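Local coordinates for nematode fatty acid retinoid binding protein (Necator americanus, PDB 4XCP), which binds palmitic acid within an all-helical fold and probably carries fatty acids and retinol as a lipid-binding protein, at residues E19-P22 against A23-D27; D27-P30 against P31-D35; A83-K86 against S87-A91. All blocks are in the same frame, centred on the assembly; numbering follows the deposited sequence.

In the fold
All three contacts are local, so none closes a long loop and none nests in or crosses another. Contact 1 joins a 3-10 segment and a loop to helix 23-26. Contact 2 begins on D27, which the two share, and ties the next loop to helix 31-39. In both, an arginine folds back onto the loop before its helix. The two contacts touch in packing, with R26 O 3.0 Å from R34 NE. Contact 3 follows later, within helix 72-90. Its centre lies about 25 Å from that of contact 1 and about 17 Å from that of contact 2. Contacts 1 and 2 border one bound palmitic acid, while V85 of contact 3 touches a second.

Contact 1. Residues E19-P22 against A23-D27; sequences EDIP and ADYRD
R26 turns back from the first turn of helix 23-26 to bind the backbone of I21. Its NH1 donates to I21 O at 2.9 Å, and the bond is nearly straight at 168°. The oxygen lies in the guanidinium plane, at its edge. One face of the same group has A23 CA above it, offset toward the rim. Bends at chi2 (141°) and chi3 (51°) fold the arginine into this position.

The backbone bonds start the helix. P22 sits at the N-cap position, and its carbonyl oxygen accepts from two amides. Y25 N lies 2.9 Å from P22 O, and R26 N lies 3.0 Å from it. These are the first backbone bonds of the helix.

The apolar contacts gather on I21. Its CG2 meets the ring carbon CD2 of Y25 at 3.4 Å. Its CB lies 3.5 Å from CD of R26, and the two side chains pass at a slant.

A carbon-to-oxygen contact stands apart from these. CB of the P22 ring comes 3.3 Å from OD1 of D24, whose other oxygen makes a salt bridge to K122.

Outside the turn, Y18 makes a cation-pi contact with R26. I21 and Y25 border a bound palmitic acid. P22 and Y25 rest on helix 122-138, while I21 and Y25 touch helix 94-115.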
# COMPACT_ATOMS: atom_id res chain seq x y z
N GLU A 19 4.14 -12.65 8.92
CA GLU A 19 5.54 -12.64 9.39
C GLU A 19 6.57 -12.52 8.24
O GLU A 19 7.73 -12.17 8.50
CB GLU A 19 5.85 -13.86 10.26
CG GLU A 19 5.79 -15.17 9.49
CD GLU A 19 6.25 -16.42 10.23
OE1 GLU A 19 6.65 -16.32 11.41
OE2 GLU A 19 6.23 -17.50 9.60
N ASP A 20 6.16 -12.81 6.98
CA ASP A 20 7.04 -12.69 5.81
C ASP A 20 7.47 -11.26 5.61
O ASP A 20 8.53 -11.02 5.04
CB ASP A 20 6.35 -13.22 4.55
CG ASP A 20 6.06 -14.71 4.61
OD1 ASP A 20 6.56 -15.37 5.54
OD2 ASP A 20 5.33 -15.20 3.75
N ILE A 21 6.64 -10.31 6.08
CA ILE A 21 6.92 -8.87 5.99
C ILE A 21 7.70 -8.47 7.23
O ILE A 21 7.20 -8.67 8.34
CB ILE A 21 5.62 -8.02 5.86
CG1 ILE A 21 4.62 -8.59 4.82
CG2 ILE A 21 5.97 -6.56 5.55
CD1 ILE A 21 3.14 -8.06 4.99
N PRO A 22 8.91 -7.88 7.10
CA PRO A 22 9.65 -7.45 8.31
C PRO A 22 8.81 -6.51 9.16
O PRO A 22 8.10 -5.65 8.61
CB PRO A 22 10.89 -6.74 7.73
CG PRO A 22 11.04 -7.29 6.36
CD PRO A 22 9.67 -7.60 5.86
N ALA A 23 8.83 -6.72 10.50
CA ALA A 23 8.07 -5.92 11.48
C ALA A 23 8.33 -4.40 11.31
O ALA A 23 7.39 -3.61 11.40
CB ALA A 23 8.43 -6.36 12.90
N ASP A 24 9.57 -4.00 11.01
CA ASP A 24 9.93 -2.59 10.84
C ASP A 24 9.37 -2.01 9.52
O ASP A 24 9.21 -0.80 9.43
CB ASP A 24 11.45 -2.33 11.02
CG ASP A 24 12.40 -3.17 10.18
OD1 ASP A 24 11.95 -4.18 9.59
OD2 ASP A 24 13.62 -2.85 10.15
N TYR A 25 9.00 -2.86 8.54
CA TYR A 25 8.34 -2.38 7.32
C TYR A 25 6.84 -2.27 7.64
O TYR A 25 6.21 -1.32 7.22
CB TYR A 25 8.59 -3.29 6.11
CG TYR A 25 7.86 -2.83 4.85
CD1 TYR A 25 8.41 -1.86 4.02
CD2 TYR A 25 6.63 -3.37 4.50
CE1 TYR A 25 7.74 -1.43 2.87
CE2 TYR A 25 5.95 -2.95 3.36
CZ TYR A 25 6.52 -1.99 2.54
OH TYR A 25 5.85 -1.59 1.41
N ARG A 26 6.27 -3.25 8.39
CA ARG A 26 4.87 -3.22 8.83
C ARG A 26 4.62 -1.97 9.71
O ARG A 26 3.56 -1.35 9.59
CB ARG A 26 4.51 -4.53 9.58
CG ARG A 26 4.09 -5.68 8.64
CD ARG A 26 4.61 -7.04 9.09
NE ARG A 26 4.26 -7.24 10.46
CZ ARG A 26 4.94 -7.93 11.36
NH1 ARG A 26 5.99 -8.65 11.01
NH2 ARG A 26 4.53 -7.97 12.61
N ASP A 27 5.61 -1.54 10.50
CA ASP A 27 5.52 -0.31 11.32
C ASP A 27 5.38 0.98 10.49
O ASP A 27 4.90 1.98 11.01
CB ASP A 27 6.74 -0.17 12.25
CG ASP A 27 6.76 -1.15 13.40
OD1 ASP A 27 5.69 -1.67 13.76
OD2 ASP A 27 7.85 -1.39 13.97

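Contact 2. Residues D27-P30 against P31-D35; sequences DLMP and PEARD. With PLM (palmitic acid), chain B.
R34 holds the carbonyl oxygen of M29 with two nitrogens. NE donates to M29 O at 2.9 Å, and NH2 donates to the same atom at 2.8 Å. The grip is side-on, and the oxygen lies near the guanidinium plane at its edge. The two bonds differ in approach. NH2 lies nearly in line with the C=O bond, though its N-H...O angle is bent, while NE is tilted 35° from the carbonyl plane. Two bonds to one atom should limit how the guanidinium can rotate.

M29 also meets the helix with its side chain. It was modelled as selenomethionine. Its terminal CE lies 3.7 Å from CB of A33, because the chain runs extended to SE and then bends at chi3 (49°). Both groups face the bound palmitic acid of chain B. A33 CB is 3.6 Å from CF of the lipid, and M29 CE is 3.8 Å from CG, its methyl end. The pair thus forms part of the apolar wall round the tail. At the far end of the lipid, its carboxyl head bonds to K111 of helix 94-115.

The backbone positions these groups. P30 is the N-cap residue of helix 31-39, and its carbonyl oxygen accepts from R34 N at 3.1 Å, nearly straight at 173°. A weak bond from A33 N reaches the same oxygen. P31 opens the helix, and its CA stands 3.8 Å above the centre of the R34 guanidinium. D27 CA lies over the opposite face, so the flat group sits between the two backbones.

Around this turn, P30, P31 and R34 touch F153 of helix 152-159. L28 packs on V157 of that helix and on K162 and F166 of helix 162-167.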
# COMPACT_ATOMS: atom_id res chain seq x y z
N ASP A 27 5.61 -1.54 10.50
CA ASP A 27 5.52 -0.31 11.32
C ASP A 27 5.38 0.98 10.49
O ASP A 27 4.90 1.98 11.01
CB ASP A 27 6.74 -0.17 12.25
CG ASP A 27 6.76 -1.15 13.40
OD1 ASP A 27 5.69 -1.67 13.76
OD2 ASP A 27 7.85 -1.39 13.97
N LEU A 28 5.79 0.93 9.19
CA LEU A 28 5.71 2.08 8.27
C LEU A 28 4.34 2.13 7.62
O LEU A 28 4.02 3.13 6.96
CB LEU A 28 6.77 1.94 7.15
CG LEU A 28 8.25 1.86 7.55
CD1 LEU A 28 9.12 1.75 6.29
CD2 LEU A 28 8.69 3.08 8.38
N MSE A 29 3.56 1.05 7.73
CA MSE A 29 2.25 1.00 7.10
C MSE A 29 1.19 1.60 8.01
O MSE A 29 1.26 1.42 9.22
CB MSE A 29 1.86 -0.45 6.75
CG MSE A 29 2.79 -1.16 5.77
SE MSE A 29 2.25 -3.08 5.63
CE MSE A 29 0.38 -2.82 5.35
N PRO A 30 0.18 2.31 7.44
CA PRO A 30 -0.88 2.85 8.30
C PRO A 30 -1.62 1.72 9.02
O PRO A 30 -1.67 0.60 8.49
CB PRO A 30 -1.77 3.67 7.35
CG PRO A 30 -1.35 3.35 6.00
CD PRO A 30 -0.04 2.63 6.01
N PRO A 31 -2.11 1.97 10.26
CA PRO A 31 -2.73 0.89 11.06
C PRO A 31 -3.88 0.13 10.39
O PRO A 31 -3.97 -1.08 10.57
CB PRO A 31 -3.18 1.60 12.35
CG PRO A 31 -3.18 3.09 12.01
CD PRO A 31 -2.06 3.24 11.03
N GLU A 32 -4.73 0.82 9.61
CA GLU A 32 -5.87 0.21 8.90
C GLU A 32 -5.38 -0.84 7.90
O GLU A 32 -5.98 -1.91 7.80
CB GLU A 32 -6.72 1.28 8.17
CG GLU A 32 -7.32 2.35 9.07
CD GLU A 32 -6.40 3.46 9.58
OE1 GLU A 32 -5.34 3.73 8.94
OE2 GLU A 32 -6.74 4.05 10.63
N ALA A 33 -4.29 -0.52 7.17
CA ALA A 33 -3.67 -1.42 6.20
C ALA A 33 -3.03 -2.62 6.93
O ALA A 33 -3.25 -3.76 6.54
CB ALA A 33 -2.61 -0.67 5.38
N ARG A 34 -2.27 -2.35 8.00
CA ARG A 34 -1.67 -3.39 8.84
C ARG A 34 -2.76 -4.34 9.39
O ARG A 34 -2.61 -5.55 9.28
CB ARG A 34 -0.96 -2.74 10.04
CG ARG A 34 0.55 -2.74 9.96
CD ARG A 34 1.09 -2.16 11.25
NE ARG A 34 1.15 -0.70 11.19
CZ ARG A 34 0.87 0.11 12.20
NH1 ARG A 34 0.47 -0.38 13.37
NH2 ARG A 34 0.97 1.42 12.05
N ASP A 35 -3.84 -3.78 9.98
CA ASP A 35 -4.90 -4.59 10.55
C ASP A 35 -5.66 -5.38 9.50
O ASP A 35 -6.01 -6.53 9.77
CB ASP A 35 -5.84 -3.78 11.45
CG ASP A 35 -5.32 -3.73 12.88
OD1 ASP A 35 -4.59 -4.66 13.28
OD2 ASP A 35 -5.64 -2.76 13.59
C1 PLM B . 2.24 -4.24 0.96
O1 PLM B . 1.03 -4.34 1.45
O2 PLM B . 2.69 -3.21 0.49
C2 PLM B . 3.03 -5.52 1.05
C3 PLM B . 2.30 -6.73 1.62
C4 PLM B . 1.45 -7.47 0.62
C5 PLM B . 0.72 -8.67 1.18
C6 PLM B . 0.02 -9.54 0.14
C7 PLM B . -1.49 -9.60 0.26
C8 PLM B . -2.18 -8.36 -0.23
C9 PLM B . -3.66 -8.34 -0.05
CA PLM B . -4.19 -7.03 0.47
CB PLM B . -4.73 -6.06 -0.55
CC PLM B . -5.39 -4.81 0.06
CD PLM B . -4.45 -3.73 0.61
CE PLM B . -3.76 -4.06 1.94
CF PLM B . -2.98 -2.94 2.56
CG PLM B . -1.56 -2.76 2.05

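Contact 3. Residues A83-K86 against S87-A91; sequences AMVK and SKIAA
K88 lies along the carbonyl oxygen of M84, one turn earlier in helix 72-90. Its CB is 3.5 Å from M84 O and equally close to V85 O. The next atom, CG, comes nearer to M84 O, at 3.3 Å. With chi1 at -78°, CG stands beside the backbone N and is carried back toward the preceding turn. CD still lies 3.5 Å from M84 O. Beyond it the chain leads away, bends at chi4, and brings NZ to the carbonyl oxygen of Q150, to which it is hydrogen-bonded. The side chain also touches F151.

M84 O receives two donors. K88 N bonds to it at 3.2 Å, as expected four residues on. S87 OG adds a second bond, also 3.2 Å long. Both donors approach from the same face of the carbonyl plane. The serine hydroxyl reaches this place because chi1 (76°) sets OG between its own N and carbonyl carbon, turned back along the helix.

The backbone has the alpha-helical pattern of i to i+4 bonds: S87 N to A83 O, I89 N to V85 O and A90 N to K86 O follow the same pattern as K88 N to M84 O. This is the C-terminal part of a long helix in the all-helical fold of the Gp-FAR-1 family.

V85 and I89 form the inward side. They lie side by side and point the same way, with V85 CG1 4.2 Å from I89 CG1. I89 CG1 also lies 3.2 Å from V85 O. V85 touches I104 of helix 94-115 and a bound palmitic acid. I89 packs on K97, A100 and E101 of the same helix. K86 extends elsewhere, and its NZ makes a salt bridge to E61.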
# COMPACT_ATOMS: atom_id res chain seq x y z
N ALA A 83 -12.04 2.79 -0.97
CA ALA A 83 -12.86 3.99 -1.06
C ALA A 83 -12.31 5.12 -0.18
O ALA A 83 -12.42 6.28 -0.55
CB ALA A 83 -14.31 3.68 -0.71
N MSE A 84 -11.74 4.77 0.99
CA MSE A 84 -11.14 5.73 1.91
C MSE A 84 -9.90 6.34 1.29
O MSE A 84 -9.71 7.55 1.40
CB MSE A 84 -10.77 5.05 3.23
CG MSE A 84 -11.87 5.10 4.27
SE MSE A 84 -11.37 4.04 5.84
CE MSE A 84 -9.67 5.01 6.33
N VAL A 85 -9.05 5.52 0.65
CA VAL A 85 -7.83 5.99 0.01
C VAL A 85 -8.19 6.84 -1.21
O VAL A 85 -7.65 7.92 -1.38
CB VAL A 85 -6.84 4.84 -0.32
CG1 VAL A 85 -5.67 5.34 -1.17
CG2 VAL A 85 -6.34 4.18 0.96
N LYS A 86 -9.15 6.35 -2.04
CA LYS A 86 -9.64 7.02 -3.24
C LYS A 86 -10.19 8.42 -2.92
O LYS A 86 -9.89 9.36 -3.66
CB LYS A 86 -10.69 6.15 -3.96
CG LYS A 86 -11.06 6.61 -5.36
CD LYS A 86 -12.06 5.66 -6.00
CE LYS A 86 -12.38 6.06 -7.42
NZ LYS A 86 -13.13 5.00 -8.14
N SER A 87 -10.96 8.57 -1.82
CA SER A 87 -11.52 9.86 -1.42
C SER A 87 -10.45 10.81 -0.88
O SER A 87 -10.55 12.02 -1.08
CB SER A 87 -12.67 9.70 -0.43
OG SER A 87 -12.22 9.38 0.87
N LYS A 88 -9.41 10.27 -0.22
CA LYS A 88 -8.30 11.08 0.29
C LYS A 88 -7.49 11.64 -0.88
O LYS A 88 -7.18 12.83 -0.86
CB LYS A 88 -7.43 10.26 1.24
CG LYS A 88 -8.03 10.12 2.63
CD LYS A 88 -7.28 9.07 3.41
CE LYS A 88 -7.63 9.09 4.88
NZ LYS A 88 -6.41 8.91 5.71
N ILE A 89 -7.22 10.82 -1.93
CA ILE A 89 -6.50 11.21 -3.16
C ILE A 89 -7.29 12.29 -3.91
O ILE A 89 -6.69 13.27 -4.36
CB ILE A 89 -6.17 9.98 -4.07
CG1 ILE A 89 -5.37 8.86 -3.37
CG2 ILE A 89 -5.49 10.38 -5.39
CD1 ILE A 89 -4.17 9.20 -2.72
N ALA A 90 -8.63 12.13 -4.01
CA ALA A 90 -9.54 13.08 -4.67
C ALA A 90 -9.48 14.50 -4.06
O ALA A 90 -9.69 15.47 -4.78
CB ALA A 90 -10.97 12.55 -4.63
N ALA A 91 -9.18 14.61 -2.74
CA ALA A 91 -9.06 15.89 -2.03
C ALA A 91 -7.68 16.56 -2.24
O ALA A 91 -7.49 17.70 -1.84
CB ALA A 91 -9.34 15.68 -0.55